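Side-chain contacts in Low molecular weight phosphotyrosine protein phosphatase 1 (Drosophila melanogaster, PDB 7CUY), which probably hydrolyses phosphotyrosine in proteins, as well as small aryl phosphates and acyl phosphates, releasing inorganic phosphate: residues Ile18-Met23 against Cys66-Arg71; Ala30-Val35 against Ala147-Arg152; Arg120-Pro125 against Gln139-Ala144. One frame throughout, in Å; residues are numbered along the deposited sequence.

Interaction 1: Ile18-Met23 against Cys66-Arg71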
loop_
_atom_site.group_PDB
_atom_site.type_symbol
_atom_site.label_atom_id
_atom_site.label_comp_id
_atom_site.label_asym_id
_atom_site.label_seq_id
_atom_site.Cartn_x
_atom_site.Cartn_y
_atom_site.Cartn_z
ATOM N N ILE A 18 3.813 -4.779 -1.446
ATOM C CA ILE A 18 3.205 -5.810 -0.613
ATOM C C ILE A 18 1.748 -5.461 -0.344
ATOM O O ILE A 18 0.850 -6.284 -0.536
ATOM C CB ILE A 18 4.007 -5.975 0.697
ATOM C CG1 ILE A 18 5.352 -6.662 0.441
ATOM C CG2 ILE A 18 3.200 -6.712 1.764
ATOM C CD1 ILE A 18 6.309 -6.602 1.662
ATOM N N ALA A 19 1.494 -4.217 0.092
ATOM C CA ALA A 19 0.131 -3.794 0.399
ATOM C C ALA A 19 -0.762 -3.884 -0.832
ATOM O O ALA A 19 -1.937 -4.262 -0.736
ATOM C CB ALA A 19 0.137 -2.366 0.973
ATOM N N GLU A 20 -0.222 -3.556 -2.001
ATOM C CA GLU A 20 -0.999 -3.707 -3.221
ATOM C C GLU A 20 -1.315 -5.170 -3.495
ATOM O O GLU A 20 -2.453 -5.519 -3.818
ATOM C CB GLU A 20 -0.254 -3.102 -4.405
ATOM C CG GLU A 20 -0.987 -3.348 -5.718
ATOM C CD GLU A 20 -0.138 -3.045 -6.918
ATOM O OE1 GLU A 20 1.049 -2.684 -6.743
ATOM O OE2 GLU A 20 -0.669 -3.138 -8.033
ATOM N N VAL A 21 -0.319 -6.046 -3.371
ATOM C CA VAL A 21 -0.557 -7.455 -3.673
ATOM C C VAL A 21 -1.482 -8.081 -2.625
ATOM O O VAL A 21 -2.372 -8.893 -2.950
ATOM C CB VAL A 21 0.783 -8.205 -3.780
ATOM C CG1 VAL A 21 0.542 -9.699 -3.782
ATOM C CG2 VAL A 21 1.526 -7.800 -5.044
ATOM N N VAL A 22 -1.296 -7.720 -1.353
ATOM C CA VAL A 22 -2.153 -8.274 -0.313
ATOM C C VAL A 22 -3.588 -7.796 -0.502
ATOM O O VAL A 22 -4.538 -8.564 -0.312
ATOM C CB VAL A 22 -1.596 -7.923 1.082
ATOM C CG1 VAL A 22 -2.612 -8.213 2.161
ATOM C CG2 VAL A 22 -0.312 -8.696 1.359
ATOM N N MET A 23 -3.776 -6.532 -0.909
ATOM C CA MET A 23 -5.140 -6.034 -1.085
ATOM C C MET A 23 -5.844 -6.782 -2.212
ATOM O O MET A 23 -7.016 -7.166 -2.076
ATOM C CB MET A 23 -5.130 -4.527 -1.345
ATOM C CG MET A 23 -6.510 -3.848 -1.388
ATOM S SD MET A 23 -7.250 -3.557 0.257
ATOM C CE MET A 23 -8.388 -4.890 0.314
ATOM N N CYS A 66 4.556 -10.791 -7.481
ATOM C CA CYS A 66 4.690 -9.346 -7.604
ATOM C C CYS A 66 5.404 -9.033 -8.909
ATOM O O CYS A 66 6.613 -9.255 -9.031
ATOM C CB CYS A 66 5.454 -8.758 -6.420
ATOM S SG CYS A 66 5.556 -6.976 -6.498
ATOM N N THR A 67 4.666 -8.489 -9.865
ATOM C CA THR A 67 5.206 -8.125 -11.168
ATOM C C THR A 67 5.091 -6.624 -11.395
ATOM O O THR A 67 4.984 -6.153 -12.527
ATOM C CB THR A 67 4.484 -8.895 -12.267
ATOM O OG1 THR A 67 3.122 -8.458 -12.313
ATOM C CG2 THR A 67 4.514 -10.373 -11.948
ATOM N N HIS A 68 5.097 -5.866 -10.316
ATOM C CA HIS A 68 4.813 -4.450 -10.392
ATOM C C HIS A 68 6.073 -3.688 -10.805
ATOM O O HIS A 68 7.201 -4.090 -10.501
ATOM C CB HIS A 68 4.234 -4.009 -9.039
ATOM C CG HIS A 68 4.575 -2.617 -8.628
ATOM N ND1 HIS A 68 3.809 -1.523 -8.986
ATOM C CD2 HIS A 68 5.582 -2.141 -7.853
ATOM C CE1 HIS A 68 4.342 -0.432 -8.462
ATOM N NE2 HIS A 68 5.420 -0.780 -7.773
ATOM N N ILE A 69 5.874 -2.609 -11.554
ATOM C CA ILE A 69 6.946 -1.700 -11.946
ATOM C C ILE A 69 6.757 -0.387 -11.199
ATOM O O ILE A 69 5.666 0.195 -11.235
ATOM C CB ILE A 69 6.959 -1.442 -13.462
ATOM C CG1 ILE A 69 7.023 -2.754 -14.248
ATOM C CG2 ILE A 69 8.150 -0.560 -13.827
ATOM C CD1 ILE A 69 7.324 -2.554 -15.719
ATOM N N VAL A 70 7.827 0.098 -10.565
ATOM C CA VAL A 70 7.760 1.312 -9.755
ATOM C C VAL A 70 7.399 2.515 -10.614
ATOM O O VAL A 70 8.092 2.841 -11.585
ATOM C CB VAL A 70 9.089 1.555 -9.030
ATOM C CG1 VAL A 70 9.060 2.904 -8.314
ATOM C CG2 VAL A 70 9.383 0.425 -8.052
ATOM N N ARG A 71 6.336 3.209 -10.232
ATOM C CA ARG A 71 6.039 4.520 -10.777
ATOM C C ARG A 71 5.864 5.501 -9.629
ATOM O O ARG A 71 5.624 5.117 -8.472
ATOM C CB ARG A 71 4.781 4.508 -11.666
ATOM C CG ARG A 71 3.474 4.708 -10.904
ATOM C CD ARG A 71 2.286 4.861 -11.844
ATOM N NE ARG A 71 0.999 4.736 -11.156
ATOM C CZ ARG A 71 0.345 5.747 -10.582
ATOM N NH1 ARG A 71 0.847 6.982 -10.601
ATOM N NH2 ARG A 71 -0.818 5.521 -9.979
#
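Glu20 and Val21 of helix 15-29 meet His68 and Cys66 in a sparse surface contact, where the loop between helix 53-61 and helix 77-80 runs beside the helix that follows the phosphate-binding loop. The evidence for sparseness is direct: the two segments bury 133 Å² in all, no hydrogen bond joins them, and the nearest CA atoms, those of Val21 and Cys66, are 6.8 Å apart. At the apolar end, Val21 CG2 lies 4.3 Å from Cys66 CB; the same valine also touches Leu64, which extends this small apolar patch.

The polar end is a near approach. Glu20 OE1 comes obliquely to the imidazole of His68, 3.7 Å from His68 ND1, too long to count as a hydrogen bond, and the carboxylate and ring planes are almost perpendicular at 85°. The extended glutamate chain, with CG anti to the backbone N (chi1 175°), carries the carboxylate out to strand 35-41, where OE1 hydrogen-bonds Ser39 OG. At chi1 147° the His68 ring is turned off a staggered position, and in this pose its NE2 is hydrogen-bonded to Asn12 OD1. The backbone N of Val70 sits 3.7 Å above one face of the His68 ring, displaced toward the rim.

Asn12 lies between Cys9 and Arg15, the nucleophile and the arginine assigned by similarity, in the CX5R signature of the family's P-loop. The bond to Asn12 puts His68 in what is probably the second shell of that loop, consistent with holding it in shape, and the His68 side chain is about 8 Å from that of Cys9. With NE2 tied to Asn12, a carboxylate oxygen close to ND1 would probably favour the protonated imidazolium, so the effect of Glu20 on His68 is likely to be electrostatic.

Interaction 2: Ala30-Val35 against Ala147-Arg152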
loop_
_atom_site.group_PDB
_atom_site.type_symbol
_atom_site.label_atom_id
_atom_site.label_comp_id
_atom_site.label_asym_id
_atom_site.label_seq_id
_atom_site.Cartn_x
_atom_site.Cartn_y
_atom_site.Cartn_z
ATOM N N ALA A 30 -12.499 -12.554 -0.871
ATOM C CA ALA A 30 -13.843 -12.096 -0.544
ATOM C C ALA A 30 -14.771 -12.027 -1.752
ATOM O O ALA A 30 -15.927 -11.619 -1.598
ATOM C CB ALA A 30 -13.784 -10.723 0.116
ATOM N N ASN A 31 -14.290 -12.392 -2.945
ATOM C CA ASN A 31 -15.082 -12.327 -4.177
ATOM C C ASN A 31 -15.565 -10.905 -4.479
ATOM O O ASN A 31 -16.636 -10.712 -5.066
ATOM C CB ASN A 31 -16.265 -13.301 -4.126
ATOM C CG ASN A 31 -15.823 -14.755 -4.172
ATOM O OD1 ASN A 31 -14.846 -15.090 -4.836
ATOM N ND2 ASN A 31 -16.534 -15.620 -3.459
ATOM N N VAL A 32 -14.783 -9.897 -4.087
ATOM C CA VAL A 32 -15.085 -8.503 -4.399
ATOM C C VAL A 32 -14.374 -8.157 -5.699
ATOM O O VAL A 32 -13.138 -8.183 -5.766
ATOM C CB VAL A 32 -14.649 -7.565 -3.263
ATOM C CG1 VAL A 32 -14.927 -6.113 -3.645
ATOM C CG2 VAL A 32 -15.362 -7.943 -1.966
ATOM N N LYS A 33 -15.146 -7.855 -6.742
ATOM C CA LYS A 33 -14.566 -7.729 -8.074
ATOM C C LYS A 33 -14.583 -6.320 -8.641
ATOM O O LYS A 33 -13.927 -6.081 -9.661
ATOM C CB LYS A 33 -15.275 -8.659 -9.071
ATOM C CG LYS A 33 -15.120 -10.130 -8.729
ATOM C CD LYS A 33 -14.925 -10.943 -9.988
ATOM C CE LYS A 33 -15.175 -12.388 -9.686
ATOM N NZ LYS A 33 -16.536 -12.533 -9.098
ATOM N N ASP A 34 -15.302 -5.387 -8.023
ATOM C CA ASP A 34 -15.398 -4.021 -8.513
ATOM C C ASP A 34 -14.425 -3.079 -7.811
ATOM O O ASP A 34 -14.764 -1.918 -7.576
ATOM C CB ASP A 34 -16.824 -3.520 -8.340
ATOM C CG ASP A 34 -17.226 -3.428 -6.879
ATOM O OD1 ASP A 34 -16.707 -4.211 -6.049
ATOM O OD2 ASP A 34 -18.059 -2.560 -6.555
ATOM N N VAL A 35 -13.235 -3.557 -7.446
ATOM C CA VAL A 35 -12.231 -2.732 -6.772
ATOM C C VAL A 35 -10.892 -2.958 -7.463
ATOM O O VAL A 35 -10.403 -4.090 -7.518
ATOM C CB VAL A 35 -12.116 -3.045 -5.266
ATOM C CG1 VAL A 35 -11.072 -2.127 -4.611
ATOM C CG2 VAL A 35 -13.466 -2.918 -4.554
ATOM N N ALA A 147 -9.602 -5.515 7.228
ATOM C CA ALA A 147 -10.470 -4.652 8.024
ATOM C C ALA A 147 -11.002 -3.488 7.194
ATOM O O ALA A 147 -12.202 -3.189 7.229
ATOM C CB ALA A 147 -9.724 -4.144 9.259
ATOM N N PHE A 148 -10.124 -2.824 6.428
ATOM C CA PHE A 148 -10.584 -1.778 5.514
ATOM C C PHE A 148 -11.624 -2.309 4.533
ATOM O O PHE A 148 -12.674 -1.688 4.318
ATOM C CB PHE A 148 -9.413 -1.193 4.726
ATOM C CG PHE A 148 -9.846 -0.254 3.628
ATOM C CD1 PHE A 148 -9.825 -0.649 2.309
ATOM C CD2 PHE A 148 -10.293 1.020 3.934
ATOM C CE1 PHE A 148 -10.233 0.210 1.288
ATOM C CE2 PHE A 148 -10.701 1.886 2.935
ATOM C CZ PHE A 148 -10.672 1.474 1.601
ATOM N N MET A 149 -11.319 -3.431 3.880
ATOM C CA MET A 149 -12.262 -4.012 2.927
ATOM C C MET A 149 -13.606 -4.278 3.582
ATOM O O MET A 149 -14.664 -3.927 3.035
ATOM C CB MET A 149 -11.705 -5.311 2.354
ATOM C CG MET A 149 -12.702 -6.029 1.465
ATOM S SD MET A 149 -12.043 -7.579 0.857
ATOM C CE MET A 149 -12.244 -8.577 2.355
ATOM N N LYS A 150 -13.588 -4.896 4.761
ATOM C CA LYS A 150 -14.849 -5.232 5.417
ATOM C C LYS A 150 -15.629 -3.978 5.803
ATOM O O LYS A 150 -16.833 -3.881 5.529
ATOM C CB LYS A 150 -14.583 -6.124 6.630
ATOM C CG LYS A 150 -14.608 -7.606 6.289
ATOM C CD LYS A 150 -13.926 -8.438 7.349
ATOM C CE LYS A 150 -14.496 -9.830 7.397
ATOM N NZ LYS A 150 -14.197 -10.584 6.174
ATOM N N GLU A 151 -14.964 -2.996 6.425
ATOM C CA GLU A 151 -15.674 -1.799 6.880
ATOM C C GLU A 151 -16.096 -0.916 5.716
ATOM O O GLU A 151 -17.281 -0.616 5.546
ATOM C CB GLU A 151 -14.804 -0.981 7.828
ATOM C CG GLU A 151 -14.482 -1.654 9.113
ATOM C CD GLU A 151 -13.451 -0.869 9.882
ATOM O OE1 GLU A 151 -13.574 0.384 9.914
ATOM O OE2 GLU A 151 -12.511 -1.502 10.414
ATOM N N ARG A 152 -15.131 -0.451 4.927
ATOM C CA ARG A 152 -15.416 0.599 3.955
ATOM C C ARG A 152 -15.845 0.059 2.610
ATOM O O ARG A 152 -16.677 0.671 1.945
ATOM C CB ARG A 152 -14.194 1.487 3.739
ATOM C CG ARG A 152 -13.727 2.155 4.988
ATOM C CD ARG A 152 -14.737 3.202 5.469
ATOM N NE ARG A 152 -14.112 4.008 6.512
ATOM C CZ ARG A 152 -13.440 5.133 6.281
ATOM N NH1 ARG A 152 -13.331 5.611 5.046
ATOM N NH2 ARG A 152 -12.881 5.777 7.294
#
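Ala30 and Met149 have the nearest CA atoms, 8.9 Å apart, between the turn that ends helix 15-29 and a stretch of helix 132-153 that includes a wider pi-type turn at 149-152. Asn31, with phi at +59°, leaves the helical path in a Schellman motif, with two bonds back into the last turn, and the chain then goes on to strand 35-41.

At this separation side chains must bridge the gap, and Met149 does most of it. Its CG is anti to the backbone N (chi1 174°) and the next torsion is also extended, so the chain reaches straight out from the helix before bending at the sulfur (chi3 77°). The bend brings the terminal methyl to the alanine: Met149 CE is 3.5 Å from Ala30 CB, tighter than usual carbon-carbon contact, and Met149 SD is 3.7 Å from the same Ala30 CB. The alanine methyl thus sits against the SD-CE end of the thioether. Val32 adds a looser touch, its CG2 lying 4.4 Å from Met149 SD.

Met149 also packs on Met23 and Thr26 of helix 15-29 and on Gln154, while Val32 rests on Leu27 and Gln154. The contact therefore joins the C-terminal ends of two neighbouring helices at the edge of the domain, away from the annotated catalytic residues. With no hydrogen bond between the segments and 93 Å² buried, cohesion across it probably rests on dispersion and the exclusion of water round the thioether.

Interaction 3: Arg120-Pro125 against Gln139-Ala144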
loop_
_atom_site.group_PDB
_atom_site.type_symbol
_atom_site.label_atom_id
_atom_site.label_comp_id
_atom_site.label_asym_id
_atom_site.label_seq_id
_atom_site.Cartn_x
_atom_site.Cartn_y
_atom_site.Cartn_z
ATOM N N ARG A 120 0.323 0.230 14.418
ATOM C CA ARG A 120 -0.335 0.820 13.261
ATOM C C ARG A 120 0.640 1.396 12.245
ATOM O O ARG A 120 0.267 1.549 11.080
ATOM C CB ARG A 120 -1.315 1.894 13.700
ATOM C CG ARG A 120 -0.687 3.200 14.102
ATOM C CD ARG A 120 -1.760 4.040 14.704
ATOM N NE ARG A 120 -1.306 5.357 15.114
ATOM C CZ ARG A 120 -1.839 6.485 14.663
ATOM N NH1 ARG A 120 -2.834 6.434 13.782
ATOM N NH2 ARG A 120 -1.389 7.659 15.100
ATOM N N ILE A 121 1.868 1.704 12.652
ATOM C CA ILE A 121 2.876 2.206 11.724
ATOM C C ILE A 121 3.483 1.023 10.982
ATOM O O ILE A 121 3.946 0.052 11.596
ATOM C CB ILE A 121 3.955 3.014 12.461
ATOM C CG1 ILE A 121 3.319 4.169 13.238
ATOM C CG2 ILE A 121 5.015 3.536 11.491
ATOM C CD1 ILE A 121 2.824 5.307 12.387
ATOM N N ILE A 122 3.445 1.071 9.657
ATOM C CA ILE A 122 4.146 0.077 8.855
ATOM C C ILE A 122 5.510 0.668 8.526
ATOM O O ILE A 122 5.640 1.563 7.683
ATOM C CB ILE A 122 3.357 -0.331 7.611
ATOM C CG1 ILE A 122 2.079 -1.081 8.052
ATOM C CG2 ILE A 122 4.226 -1.201 6.744
ATOM C CD1 ILE A 122 0.896 -1.011 7.067
ATOM N N GLU A 123 6.533 0.160 9.210
ATOM C CA GLU A 123 7.866 0.750 9.179
ATOM C C GLU A 123 8.616 0.370 7.913
ATOM O O GLU A 123 8.517 -0.757 7.424
ATOM C CB GLU A 123 8.684 0.291 10.387
ATOM C CG GLU A 123 8.015 0.506 11.724
ATOM C CD GLU A 123 8.311 1.880 12.268
ATOM O OE1 GLU A 123 8.872 2.693 11.493
ATOM O OE2 GLU A 123 7.984 2.146 13.454
ATOM N N ASP A 124 9.378 1.315 7.409
ATOM C CA ASP A 124 10.308 1.158 6.304
ATOM C C ASP A 124 11.314 0.050 6.622
ATOM O O ASP A 124 12.141 0.221 7.523
ATOM C CB ASP A 124 11.002 2.503 6.091
ATOM C CG ASP A 124 11.865 2.538 4.849
ATOM O OD1 ASP A 124 12.106 1.470 4.239
ATOM O OD2 ASP A 124 12.308 3.654 4.508
ATOM N N PRO A 125 11.285 -1.089 5.936
ATOM C CA PRO A 125 12.252 -2.162 6.225
ATOM C C PRO A 125 13.541 -2.124 5.417
ATOM O O PRO A 125 14.362 -3.028 5.583
ATOM C CB PRO A 125 11.455 -3.410 5.852
ATOM C CG PRO A 125 10.679 -2.962 4.658
ATOM C CD PRO A 125 10.310 -1.510 4.911
ATOM N N GLN A 139 2.418 -9.094 7.436
ATOM C CA GLN A 139 1.433 -9.431 8.459
ATOM C C GLN A 139 0.503 -8.256 8.740
ATOM O O GLN A 139 -0.713 -8.435 8.881
ATOM C CB GLN A 139 2.131 -9.884 9.746
ATOM C CG GLN A 139 2.786 -11.253 9.651
ATOM C CD GLN A 139 2.684 -12.070 10.947
ATOM O OE1 GLN A 139 2.207 -11.587 11.993
ATOM N NE2 GLN A 139 3.100 -13.333 10.868
ATOM N N GLN A 140 1.055 -7.042 8.817
ATOM C CA GLN A 140 0.231 -5.867 9.082
ATOM C C GLN A 140 -0.753 -5.614 7.948
ATOM O O GLN A 140 -1.940 -5.363 8.186
ATOM C CB GLN A 140 1.119 -4.641 9.300
ATOM C CG GLN A 140 1.914 -4.684 10.593
ATOM C CD GLN A 140 2.986 -3.604 10.651
ATOM O OE1 GLN A 140 3.983 -3.667 9.930
ATOM N NE2 GLN A 140 2.794 -2.620 11.518
ATOM N N CYS A 141 -0.271 -5.668 6.708
ATOM C CA CYS A 141 -1.136 -5.459 5.554
ATOM C C CYS A 141 -2.264 -6.490 5.494
ATOM O O CYS A 141 -3.389 -6.170 5.096
ATOM C CB CYS A 141 -0.295 -5.508 4.279
ATOM S SG CYS A 141 0.845 -4.104 4.138
ATOM N N VAL A 142 -1.973 -7.742 5.837
ATOM C CA VAL A 142 -3.024 -8.755 5.826
ATOM C C VAL A 142 -4.164 -8.352 6.758
ATOM O O VAL A 142 -5.346 -8.421 6.390
ATOM C CB VAL A 142 -2.430 -10.124 6.197
ATOM C CG1 VAL A 142 -3.545 -11.145 6.492
ATOM C CG2 VAL A 142 -1.529 -10.612 5.075
ATOM N N VAL A 143 -3.828 -7.871 7.958
ATOM C CA VAL A 143 -4.853 -7.484 8.918
ATOM C C VAL A 143 -5.519 -6.175 8.503
ATOM O O VAL A 143 -6.749 -6.058 8.519
ATOM C CB VAL A 143 -4.251 -7.394 10.330
ATOM C CG1 VAL A 143 -5.269 -6.799 11.319
ATOM C CG2 VAL A 143 -3.761 -8.791 10.801
ATOM N N ALA A 144 -4.722 -5.168 8.142
ATOM C CA ALA A 144 -5.278 -3.864 7.790
ATOM C C ALA A 144 -6.170 -3.947 6.555
ATOM O O ALA A 144 -7.262 -3.373 6.521
ATOM C CB ALA A 144 -4.141 -2.856 7.557
HETATM O O HOH W 1 6.363 -2.472 10.348
#
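Gln140 NE2 donates to the backbone oxygen Ile121 O over 2.9 Å, with an angle of 150° at the hydrogen; the donor stands 50° out of the carbonyl plane, so it approaches from above. The same nitrogen also bonds Asn119 O. On the other branch of the amide, Gln140 OE1 accepts from a water at 2.7 Å, and that water in turn accepts from Glu123 N. Gln140 CG is anti to its own carbonyl carbon (chi1 -69°) and the chain is extended beyond it, which carries the amide out to the loop backbone. Ile122 slides past the glutamine in the opposite direction, its CG1 lying 3.7 Å from Gln140 CD, while Ile122 CD1 touches Cys141 SG at 4.3 Å.

The loop gripped here is the one that carries the general acid in this family, here Asp124 by similarity, beside the CX5R P-loop. An alanine in place of Gln140 is likely to leave Ile121 O and Asn119 O without this donor and the water without its acceptor, and to open a gap beside Ile122.

Further out, Ile122 O accepts from Arg15 NH1; the Ile122 backbone also hydrogen-bonds that of Met87, and its side chain rests on Ala137. Pro125 packs against Arg15 and Cys14.

How the interactions relate
Helices 15-29 and 132-153 tie the three contacts together, packed against each other in a domain built on a four-stranded parallel sheet. The centres of interactions 1 and 3 lie about 14 Å apart, those of 1 and 2 about 17 Å, and those of 2 and 3 about 18 Å. Met23 CE meets Met149 CB at 3.9 Å, and Ala19 CB meets Cys141 SG at 3.7 Å. Along the chain, the segments of interactions 1 and 2 alternate, interaction 1 closes before interaction 3 opens, and interaction 3 is nested inside interaction 2. Interactions 1 and 3 flank the P-loop, through His68-Asn12 and Ile122-Arg15; interaction 2 lies away from the annotated sites, where both helices end.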